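Local structure of major Capsid Protein VP1 (Chimpanzee polyomavirus Bob, 6Y9I) at residues Glu23-Pro28 / Pro278-Val283; Ser68-Gln73 / Leu253-Ala258; Ala91-Thr96 / Lys282-Lys287. The protein forms the outer shell of the virus as pentamers of a beta-sandwich subunit and probably engages glycan receptors on the host cell. One frame throughout, in Å; residues are numbered along the deposited sequence.

Contact 1: residues Glu23-Pro28 / Pro278-Val283. With MG (magnesium ion), chain F.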
loop_
_atom_site.group_PDB
_atom_site.type_symbol
_atom_site.label_atom_id
_atom_site.label_comp_id
_atom_site.label_asym_id
_atom_site.label_seq_id
_atom_site.Cartn_x
_atom_site.Cartn_y
_atom_site.Cartn_z
ATOM N N GLU A 23 -29.411 -3.888 14.551
ATOM C CA GLU A 23 -28.723 -4.466 13.374
ATOM C C GLU A 23 -29.627 -4.253 12.157
ATOM O O GLU A 23 -30.850 -4.237 12.315
ATOM C CB GLU A 23 -28.237 -5.878 13.703
ATOM C CG GLU A 23 -29.273 -6.978 13.648
ATOM C CD GLU A 23 -28.691 -8.373 13.875
ATOM O OE1 GLU A 23 -29.474 -9.349 13.770
ATOM O OE2 GLU A 23 -27.448 -8.491 14.132
ATOM N N LEU A 24 -29.024 -3.960 11.008
ATOM C CA LEU A 24 -29.761 -3.841 9.738
ATOM C C LEU A 24 -28.797 -3.948 8.561
ATOM O O LEU A 24 -27.559 -3.877 8.754
ATOM C CB LEU A 24 -30.553 -2.540 9.685
ATOM C CG LEU A 24 -29.754 -1.252 9.520
ATOM C CD1 LEU A 24 -30.620 -0.217 8.833
ATOM C CD2 LEU A 24 -29.256 -0.743 10.858
ATOM N N TYR A 25 -29.384 -4.201 7.404
ATOM C CA TYR A 25 -28.707 -4.231 6.092
ATOM C C TYR A 25 -29.193 -3.033 5.313
ATOM O O TYR A 25 -30.407 -2.714 5.434
ATOM C CB TYR A 25 -29.046 -5.497 5.317
ATOM C CG TYR A 25 -28.095 -6.627 5.562
ATOM C CD1 TYR A 25 -26.788 -6.549 5.115
ATOM C CD2 TYR A 25 -28.499 -7.774 6.222
ATOM C CE1 TYR A 25 -25.903 -7.592 5.309
ATOM C CE2 TYR A 25 -27.621 -8.823 6.436
ATOM C CZ TYR A 25 -26.322 -8.733 5.965
ATOM O OH TYR A 25 -25.438 -9.756 6.144
ATOM N N LEU A 26 -28.286 -2.378 4.592
ATOM C CA LEU A 26 -28.664 -1.481 3.471
ATOM C C LEU A 26 -28.283 -2.187 2.176
ATOM O O LEU A 26 -27.089 -2.538 1.981
ATOM C CB LEU A 26 -27.990 -0.118 3.607
ATOM C CG LEU A 26 -28.424 0.701 4.823
ATOM C CD1 LEU A 26 -27.618 1.988 4.927
ATOM C CD2 LEU A 26 -29.914 1.014 4.769
ATOM N N GLU A 27 -29.287 -2.412 1.342
ATOM C CA GLU A 27 -29.098 -3.015 0.008
ATOM C C GLU A 27 -28.532 -1.925 -0.897
ATOM O O GLU A 27 -28.823 -0.742 -0.700
ATOM C CB GLU A 27 -30.409 -3.627 -0.462
ATOM C CG GLU A 27 -30.738 -4.906 0.293
ATOM C CD GLU A 27 -31.666 -5.882 -0.398
ATOM O OE1 GLU A 27 -32.731 -6.150 0.177
ATOM O OE2 GLU A 27 -31.300 -6.429 -1.465
ATOM N N PRO A 28 -27.719 -2.301 -1.912
ATOM C CA PRO A 28 -27.069 -1.313 -2.774
ATOM C C PRO A 28 -28.102 -0.617 -3.673
ATOM O O PRO A 28 -29.067 -1.275 -4.078
ATOM C CB PRO A 28 -26.087 -2.133 -3.597
ATOM C CG PRO A 28 -26.704 -3.507 -3.635
ATOM C CD PRO A 28 -27.407 -3.681 -2.299
ATOM N N PRO A 278 -24.406 -5.162 -0.633
ATOM C CA PRO A 278 -25.084 -4.776 0.600
ATOM C C PRO A 278 -24.095 -4.591 1.757
ATOM O O PRO A 278 -23.041 -5.267 1.797
ATOM C CB PRO A 278 -26.030 -5.947 0.892
ATOM C CG PRO A 278 -25.527 -7.116 0.073
ATOM C CD PRO A 278 -24.689 -6.545 -1.045
ATOM N N ARG A 279 -24.460 -3.702 2.673
ATOM C CA ARG A 279 -23.683 -3.361 3.879
ATOM C C ARG A 279 -24.519 -3.703 5.127
ATOM O O ARG A 279 -25.698 -3.288 5.270
ATOM C CB ARG A 279 -23.237 -1.895 3.887
ATOM C CG ARG A 279 -22.454 -1.531 5.144
ATOM C CD ARG A 279 -21.856 -0.141 5.114
ATOM N NE ARG A 279 -20.707 -0.032 4.206
ATOM C CZ ARG A 279 -19.473 -0.387 4.506
ATOM N NH1 ARG A 279 -19.186 -0.883 5.702
ATOM N NH2 ARG A 279 -18.508 -0.208 3.621
ATOM N N TYR A 280 -23.919 -4.463 6.023
ATOM C CA TYR A 280 -24.480 -4.755 7.355
ATOM C C TYR A 280 -23.996 -3.715 8.365
ATOM O O TYR A 280 -22.804 -3.332 8.343
ATOM C CB TYR A 280 -24.029 -6.142 7.782
ATOM C CG TYR A 280 -24.387 -6.477 9.195
ATOM C CD1 TYR A 280 -25.644 -6.970 9.519
ATOM C CD2 TYR A 280 -23.441 -6.348 10.186
ATOM C CE1 TYR A 280 -25.957 -7.271 10.832
ATOM C CE2 TYR A 280 -23.731 -6.671 11.496
ATOM C CZ TYR A 280 -24.983 -7.162 11.803
ATOM O OH TYR A 280 -25.211 -7.458 13.098
ATOM N N PHE A 281 -24.842 -3.418 9.348
ATOM C CA PHE A 281 -24.518 -2.546 10.499
ATOM C C PHE A 281 -25.004 -3.208 11.787
ATOM O O PHE A 281 -26.166 -3.679 11.842
ATOM C CB PHE A 281 -25.266 -1.216 10.414
ATOM C CG PHE A 281 -24.878 -0.301 9.287
ATOM C CD1 PHE A 281 -25.352 -0.525 8.002
ATOM C CD2 PHE A 281 -24.103 0.830 9.526
ATOM C CE1 PHE A 281 -25.026 0.341 6.977
ATOM C CE2 PHE A 281 -23.793 1.706 8.492
ATOM C CZ PHE A 281 -24.251 1.448 7.228
ATOM N N LYS A 282 -24.151 -3.234 12.795
ATOM C CA LYS A 282 -24.564 -3.494 14.191
ATOM C C LYS A 282 -24.070 -2.314 15.009
ATOM O O LYS A 282 -22.842 -2.095 15.055
ATOM C CB LYS A 282 -23.994 -4.812 14.705
ATOM C CG LYS A 282 -24.399 -5.182 16.124
ATOM C CD LYS A 282 -23.534 -6.275 16.745
ATOM C CE LYS A 282 -23.087 -7.359 15.782
ATOM N NZ LYS A 282 -22.553 -8.546 16.492
ATOM N N VAL A 283 -24.993 -1.576 15.605
ATOM C CA VAL A 283 -24.668 -0.337 16.344
ATOM C C VAL A 283 -25.014 -0.588 17.808
ATOM O O VAL A 283 -26.140 -1.037 18.085
ATOM C CB VAL A 283 -25.444 0.865 15.767
ATOM C CG1 VAL A 283 -25.111 2.148 16.517
ATOM C CG2 VAL A 283 -25.194 1.033 14.288
HETATM MG MG MG F . -33.769 -8.395 0.082
HETATM O O HOH W 1 -32.922 -8.431 -2.275
HETATM O O HOH W 2 -34.880 -10.301 -0.396
HETATM O O HOH W 3 -34.502 -7.834 1.988
#

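Contact 2: residues Ser68-Gln73 / Leu253-Ala258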
loop_
_atom_site.group_PDB
_atom_site.type_symbol
_atom_site.label_atom_id
_atom_site.label_comp_id
_atom_site.label_asym_id
_atom_site.label_seq_id
_atom_site.Cartn_x
_atom_site.Cartn_y
_atom_site.Cartn_z
ATOM N N SER A 68 -27.409 4.794 0.003
ATOM C CA SER A 68 -28.420 4.032 0.756
ATOM C C SER A 68 -28.610 4.725 2.102
ATOM O O SER A 68 -27.640 5.294 2.594
ATOM C CB SER A 68 -27.994 2.616 0.917
ATOM O OG SER A 68 -27.752 2.039 -0.351
ATOM N N CYS A 69 -29.798 4.658 2.692
ATOM C CA CYS A 69 -29.996 5.146 4.069
ATOM C C CYS A 69 -31.268 4.551 4.673
ATOM O O CYS A 69 -32.153 4.170 3.936
ATOM C CB CYS A 69 -30.021 6.663 4.141
ATOM S SG CYS A 69 -31.418 7.434 3.278
ATOM N N ALA A 70 -31.305 4.457 5.995
ATOM C CA ALA A 70 -32.483 4.038 6.777
ATOM C C ALA A 70 -32.463 4.793 8.110
ATOM O O ALA A 70 -31.376 5.092 8.626
ATOM C CB ALA A 70 -32.467 2.547 6.966
ATOM N N ARG A 71 -33.645 5.156 8.593
ATOM C CA ARG A 71 -33.887 5.511 10.002
ATOM C C ARG A 71 -34.389 4.260 10.720
ATOM O O ARG A 71 -35.350 3.652 10.230
ATOM C CB ARG A 71 -34.927 6.633 10.111
ATOM C CG ARG A 71 -35.197 7.011 11.561
ATOM C CD ARG A 71 -36.263 8.080 11.681
ATOM N NE ARG A 71 -36.630 8.339 13.063
ATOM C CZ ARG A 71 -37.373 7.543 13.822
ATOM N NH1 ARG A 71 -37.867 6.414 13.344
ATOM N NH2 ARG A 71 -37.630 7.894 15.073
ATOM N N VAL A 72 -33.768 3.891 11.841
ATOM C CA VAL A 72 -34.219 2.745 12.691
ATOM C C VAL A 72 -34.897 3.324 13.944
ATOM O O VAL A 72 -34.313 4.234 14.593
ATOM C CB VAL A 72 -33.036 1.827 13.055
ATOM C CG1 VAL A 72 -33.475 0.660 13.930
ATOM C CG2 VAL A 72 -32.307 1.333 11.814
ATOM N N GLN A 73 -36.097 2.846 14.273
ATOM C CA GLN A 73 -36.814 3.289 15.490
ATOM C C GLN A 73 -36.150 2.638 16.700
ATOM O O GLN A 73 -36.074 1.417 16.707
ATOM C CB GLN A 73 -38.289 2.891 15.458
ATOM C CG GLN A 73 -38.997 3.245 16.750
ATOM C CD GLN A 73 -39.046 4.737 16.913
ATOM O OE1 GLN A 73 -39.311 5.477 15.975
ATOM N NE2 GLN A 73 -38.763 5.205 18.107
ATOM N N LEU A 253 -32.174 6.277 14.919
ATOM C CA LEU A 253 -30.780 6.063 14.481
ATOM C C LEU A 253 -30.756 6.093 12.946
ATOM O O LEU A 253 -31.518 5.358 12.330
ATOM C CB LEU A 253 -30.293 4.711 14.998
ATOM C CG LEU A 253 -28.833 4.397 14.669
ATOM C CD1 LEU A 253 -27.893 5.360 15.372
ATOM C CD2 LEU A 253 -28.541 2.967 15.053
ATOM N N PHE A 254 -29.859 6.865 12.366
ATOM C CA PHE A 254 -29.761 7.030 10.898
ATOM C C PHE A 254 -28.463 6.380 10.447
ATOM O O PHE A 254 -27.387 6.786 10.940
ATOM C CB PHE A 254 -29.852 8.516 10.565
ATOM C CG PHE A 254 -31.130 9.157 11.046
ATOM C CD1 PHE A 254 -31.332 9.406 12.392
ATOM C CD2 PHE A 254 -32.144 9.477 10.155
ATOM C CE1 PHE A 254 -32.519 9.971 12.839
ATOM C CE2 PHE A 254 -33.329 10.041 10.603
ATOM C CZ PHE A 254 -33.506 10.296 11.941
ATOM N N VAL A 255 -28.564 5.402 9.553
ATOM C CA VAL A 255 -27.383 4.737 8.929
ATOM C C VAL A 255 -27.418 5.050 7.438
ATOM O O VAL A 255 -28.525 5.214 6.855
ATOM C CB VAL A 255 -27.298 3.226 9.231
ATOM C CG1 VAL A 255 -27.194 2.974 10.731
ATOM C CG2 VAL A 255 -28.485 2.453 8.686
ATOM N N SER A 256 -26.237 5.255 6.877
ATOM C CA SER A 256 -26.045 5.670 5.468
ATOM C C SER A 256 -24.895 4.851 4.922
ATOM O O SER A 256 -23.988 4.480 5.722
ATOM C CB SER A 256 -25.786 7.156 5.338
ATOM O OG SER A 256 -26.684 7.901 6.121
ATOM N N ALA A 257 -24.962 4.516 3.639
ATOM C CA ALA A 257 -23.901 3.732 2.976
ATOM C C ALA A 257 -23.863 4.022 1.478
ATOM O O ALA A 257 -24.868 4.430 0.866
ATOM C CB ALA A 257 -24.082 2.260 3.246
ATOM N N ALA A 258 -22.693 3.787 0.910
ATOM C CA ALA A 258 -22.443 3.668 -0.542
ATOM C C ALA A 258 -21.307 2.668 -0.725
ATOM O O ALA A 258 -20.297 2.867 -0.087
ATOM C CB ALA A 258 -22.099 5.004 -1.121
#

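Contact 3: residues Ala91-Thr96 / Lys282-Lys287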
loop_
_atom_site.group_PDB
_atom_site.type_symbol
_atom_site.label_atom_id
_atom_site.label_comp_id
_atom_site.label_asym_id
_atom_site.label_seq_id
_atom_site.Cartn_x
_atom_site.Cartn_y
_atom_site.Cartn_z
ATOM N N ALA A 91 -25.077 6.659 20.262
ATOM C CA ALA A 91 -24.356 5.627 19.477
ATOM C C ALA A 91 -22.863 5.642 19.862
ATOM O O ALA A 91 -22.185 6.691 19.731
ATOM C CB ALA A 91 -24.583 5.822 17.995
ATOM N N VAL A 92 -22.349 4.507 20.337
ATOM C CA VAL A 92 -20.975 4.431 20.913
ATOM C C VAL A 92 -20.030 3.729 19.932
ATOM O O VAL A 92 -18.860 4.149 19.809
ATOM C CB VAL A 92 -20.968 3.786 22.316
ATOM C CG1 VAL A 92 -21.761 4.624 23.312
ATOM C CG2 VAL A 92 -21.471 2.359 22.323
ATOM N N SER A 93 -20.501 2.703 19.241
ATOM C CA SER A 93 -19.614 1.882 18.392
ATOM C C SER A 93 -20.464 1.111 17.397
ATOM O O SER A 93 -21.683 0.909 17.630
ATOM C CB SER A 93 -18.744 0.958 19.240
ATOM O OG SER A 93 -19.540 -0.037 19.838
ATOM N N CYS A 94 -19.849 0.679 16.316
ATOM C CA CYS A 94 -20.580 -0.180 15.366
ATOM C C CYS A 94 -19.655 -1.219 14.752
ATOM O O CYS A 94 -18.451 -0.964 14.638
ATOM C CB CYS A 94 -21.258 0.674 14.311
ATOM S SG CYS A 94 -20.098 1.535 13.238
ATOM N N LYS A 95 -20.235 -2.344 14.345
ATOM C CA LYS A 95 -19.574 -3.279 13.427
ATOM C C LYS A 95 -20.260 -3.087 12.088
ATOM O O LYS A 95 -21.487 -3.008 12.042
ATOM C CB LYS A 95 -19.650 -4.703 13.963
ATOM C CG LYS A 95 -18.797 -4.922 15.192
ATOM C CD LYS A 95 -18.542 -6.378 15.443
ATOM C CE LYS A 95 -17.703 -6.613 16.673
ATOM N NZ LYS A 95 -17.687 -8.063 16.983
ATOM N N THR A 96 -19.481 -2.919 11.043
ATOM C CA THR A 96 -20.053 -2.797 9.691
ATOM C C THR A 96 -19.280 -3.735 8.773
ATOM O O THR A 96 -18.069 -3.948 8.981
ATOM C CB THR A 96 -20.134 -1.326 9.258
ATOM O OG1 THR A 96 -20.863 -1.315 8.038
ATOM C CG2 THR A 96 -18.781 -0.682 9.054
ATOM N N LYS A 282 -24.151 -3.234 12.795
ATOM C CA LYS A 282 -24.564 -3.494 14.191
ATOM C C LYS A 282 -24.070 -2.314 15.009
ATOM O O LYS A 282 -22.842 -2.095 15.055
ATOM C CB LYS A 282 -23.994 -4.812 14.705
ATOM C CG LYS A 282 -24.399 -5.182 16.124
ATOM C CD LYS A 282 -23.534 -6.275 16.745
ATOM C CE LYS A 282 -23.087 -7.359 15.782
ATOM N NZ LYS A 282 -22.553 -8.546 16.492
ATOM N N VAL A 283 -24.993 -1.576 15.605
ATOM C CA VAL A 283 -24.668 -0.337 16.344
ATOM C C VAL A 283 -25.014 -0.588 17.808
ATOM O O VAL A 283 -26.140 -1.037 18.085
ATOM C CB VAL A 283 -25.444 0.865 15.767
ATOM C CG1 VAL A 283 -25.111 2.148 16.517
ATOM C CG2 VAL A 283 -25.194 1.033 14.288
ATOM N N THR A 284 -24.070 -0.309 18.698
ATOM C CA THR A 284 -24.248 -0.390 20.166
ATOM C C THR A 284 -24.565 1.013 20.687
ATOM O O THR A 284 -23.831 1.976 20.352
ATOM C CB THR A 284 -23.006 -0.970 20.850
ATOM O OG1 THR A 284 -22.773 -2.269 20.309
ATOM C CG2 THR A 284 -23.175 -1.087 22.346
ATOM N N LEU A 285 -25.637 1.139 21.463
ATOM C CA LEU A 285 -26.083 2.437 22.015
ATOM C C LEU A 285 -26.211 2.349 23.533
ATOM O O LEU A 285 -26.526 1.263 24.061
ATOM C CB LEU A 285 -27.415 2.815 21.371
ATOM C CG LEU A 285 -27.381 2.921 19.842
ATOM C CD1 LEU A 285 -28.048 1.712 19.210
ATOM C CD2 LEU A 285 -28.056 4.202 19.380
ATOM N N ARG A 286 -25.936 3.462 24.203
ATOM C CA ARG A 286 -26.119 3.591 25.676
ATOM C C ARG A 286 -26.973 4.829 25.969
ATOM O O ARG A 286 -27.041 5.762 25.133
ATOM C CB ARG A 286 -24.768 3.653 26.388
ATOM C CG ARG A 286 -24.000 4.933 26.118
ATOM C CD ARG A 286 -22.619 4.959 26.730
ATOM N NE ARG A 286 -21.924 6.155 26.277
ATOM C CZ ARG A 286 -20.611 6.304 26.274
ATOM N NH1 ARG A 286 -19.836 5.353 26.777
ATOM N NH2 ARG A 286 -20.071 7.412 25.800
ATOM N N LYS A 287 -27.622 4.822 27.122
ATOM C CA LYS A 287 -28.474 5.939 27.573
ATOM C C LYS A 287 -27.539 7.056 28.033
ATOM O O LYS A 287 -26.594 6.755 28.776
ATOM C CB LYS A 287 -29.419 5.467 28.675
ATOM C CG LYS A 287 -30.477 4.485 28.222
ATOM C CD LYS A 287 -31.303 4.015 29.376
ATOM C CE LYS A 287 -32.407 3.063 28.977
ATOM N NZ LYS A 287 -32.947 2.410 30.191
HETATM O O HOH W 4 -20.629 -1.963 18.268
HETATM O O HOH W 5 -20.449 -9.897 16.440
#

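Contact 1: residues Glu23-Pro28 / Pro278-Val283
The hydroxyl of Tyr280 donates a hydrogen bond to the carboxylate of Glu23, with Tyr280 OH 2.7 Å from Glu23 OE2. The oxygen is met on its anti side, with the donor 32° out of the carboxylate plane, while it lies close to the plane of the tyrosine ring. Glu23 and Tyr280 are not direct partners: they belong to successive non-hydrogen-bonded pairs, Glu23 with Lys282 and Tyr25 with Tyr280, and meet on the diagonal between them. Tyr280 makes this reach with its CG anti to the backbone N (chi1 172°), which lays the ring along the strand toward Glu23. The Glu23 side chain also lies about 3 Å, between nearest atoms, from a magnesium ion. Tyr25 receives the edge of the Tyr280 ring over its own face, an edge-to-face stack with centroids 5.4 Å apart and planes at 64°. At its root, Tyr25 CE1 comes within 3.4 Å of Tyr280 CB. The backbones are joined in two hydrogen-bonded pairs, Leu24 with Phe281 and Leu26 with Arg279; Phe281 N to Leu24 O is 2.8 Å. On the reverse face Leu26 CD1 packs 3.7 Å from Phe281 CE1. Past the strand end, Glu27 OE1 binds a different magnesium ion at 2.5 Å, and a water on that metal donates to Glu27 OE2, which also bonds Tyr43; Leu183 O of a neighbouring subunit binds the same ion. Pro206 and Ser207 of that subunit pack on Tyr25 and Tyr280, so this face belongs to a subunit interface. The face with Leu24, Leu26 and Phe281 turns inward, toward strands 68-73, 252-265 and 131-138; Arg279 on the same side leads away to a salt bridge with Asp259, while strand 87-98 bonds the far edge of 278-283.

Contact 2: residues Ser68-Gln73 / Leu253-Ala258
This is an antiparallel strand pairing within the beta-sandwich of the capsid protein, where Ser68-Gln73 runs against Leu253-Ala258 at 170°. Three hydrogen-bonded pairs, Ser68 with Ala257, Ala70 with Val255 and Val72 with Leu253, alternate with the non-hydrogen-bonded pairs Cys69 with Ser256 and Arg71 with Phe254. The regular pattern illustrates how two strands distant in sequence are joined along their whole length by backbone hydrogen bonds; the outer two pairs include short ones, 2.7 Å from Ser68 N to Ala257 O and 2.7 Å from Val72 N to Leu253 O. Side-chain chemistry divides by face. With Cys69 and Ser256 stands the pair Arg71 and Phe254, in which the aliphatic part of the arginine passes over one face of the ring. Arg71 CG makes a CH-pi contact 4.0 Å from the Phe254 ring centroid, and Arg71 CD comes to 3.5 Å from Phe254 CZ. The guanidinium is turned 81° to the ring, so the two planes do not stack. An extended chain from CG to NE carries it past the phenyl group to Gln73, whose OE1 takes hydrogen bonds from both NH1 and NH2. That oxygen lies in the guanidinium plane, 3.1 Å from Arg71 NH1, although both nitrogens approach it from one face of the amide. The other face is mostly apolar: Ala70 CB is 4.3 Å from Val255 CG2, Val72 and Leu253 meet through their CB atoms, and Ser68 at its end bonds Glu27 O through OG. Here Leu24 and Leu26 of strand 8-26, with Phe281 and Val283 of strand 272-291, pack against it, while Phe254 and Ser256 carry backbone bonds on to strand 131-138.

Contact 3: residues Ala91-Thr96 / Lys282-Lys287
Val92 meets the opposite strand at a classic beta bulge, an extra residue in the antiparallel pairing of Ala91-Thr96 with Lys282-Lys287, such that Val92 and Ser93 together face Thr284. Its CB lies 3.9 Å from Thr284 O. From there the branches part: CG2, placed between the backbone N and the carbonyl carbon, stands over the carbonyl group of Thr284 and touches the Thr284 CG2 methyl at 3.8 Å, whereas CG1 rests over one face of the Arg286 guanidinium, toward its rim, 3.3 Å from Arg286 NE. The two side chains meet at about a right angle; with Arg286 extended from CG to NE, the one methyl is near CG, CD, NE and CZ. That guanidinium has its salt bridge with Glu90. Both backbone groups of Thr284 are used by the bulge: its O accepts from Val92 N at 2.9 Å, nearly straight at 174°, and its N donates to Ser93 O. Regular pairing resumes with Cys94 opposite Val283, and Lys95 N then bonds Lys282 O. On the other face Ala91 CB and Cys94 CB pack on Val283, which faces Val137 of strand 131-138. On the polar face Lys95 NZ bonds Asn232 O, and one water bridges two hydroxyls, 2.7 Å from Ser93 OG and 3.0 Å from Thr284 OG1.

How the contacts relate
The three contacts show one sandwich assembled from the same antiparallel pattern with different side chains. All are partly buried, each with one inward and one outward face; contact 2 is centred about 9 Å from the chain centre, contact 3 about 19 Å. Contacts 1 and 3 share Lys282 and Val283, for strand 272-291 pairs with 8-26 along one edge and 87-98 along the other; Thr96 ties them by bonding Tyr280 O and Arg279. The Ala70-Val255 face of contact 2 packs on the Leu24-Leu26 face of contact 1, and Leu253 reaches Val283 and Ala91. Outward, contact 1 turns aromatic and acidic groups to a neighbouring subunit and magnesium, contact 2 an arginine over a phenyl ring, contact 3 water-joined hydroxyls and lysines beside a backbone bulge.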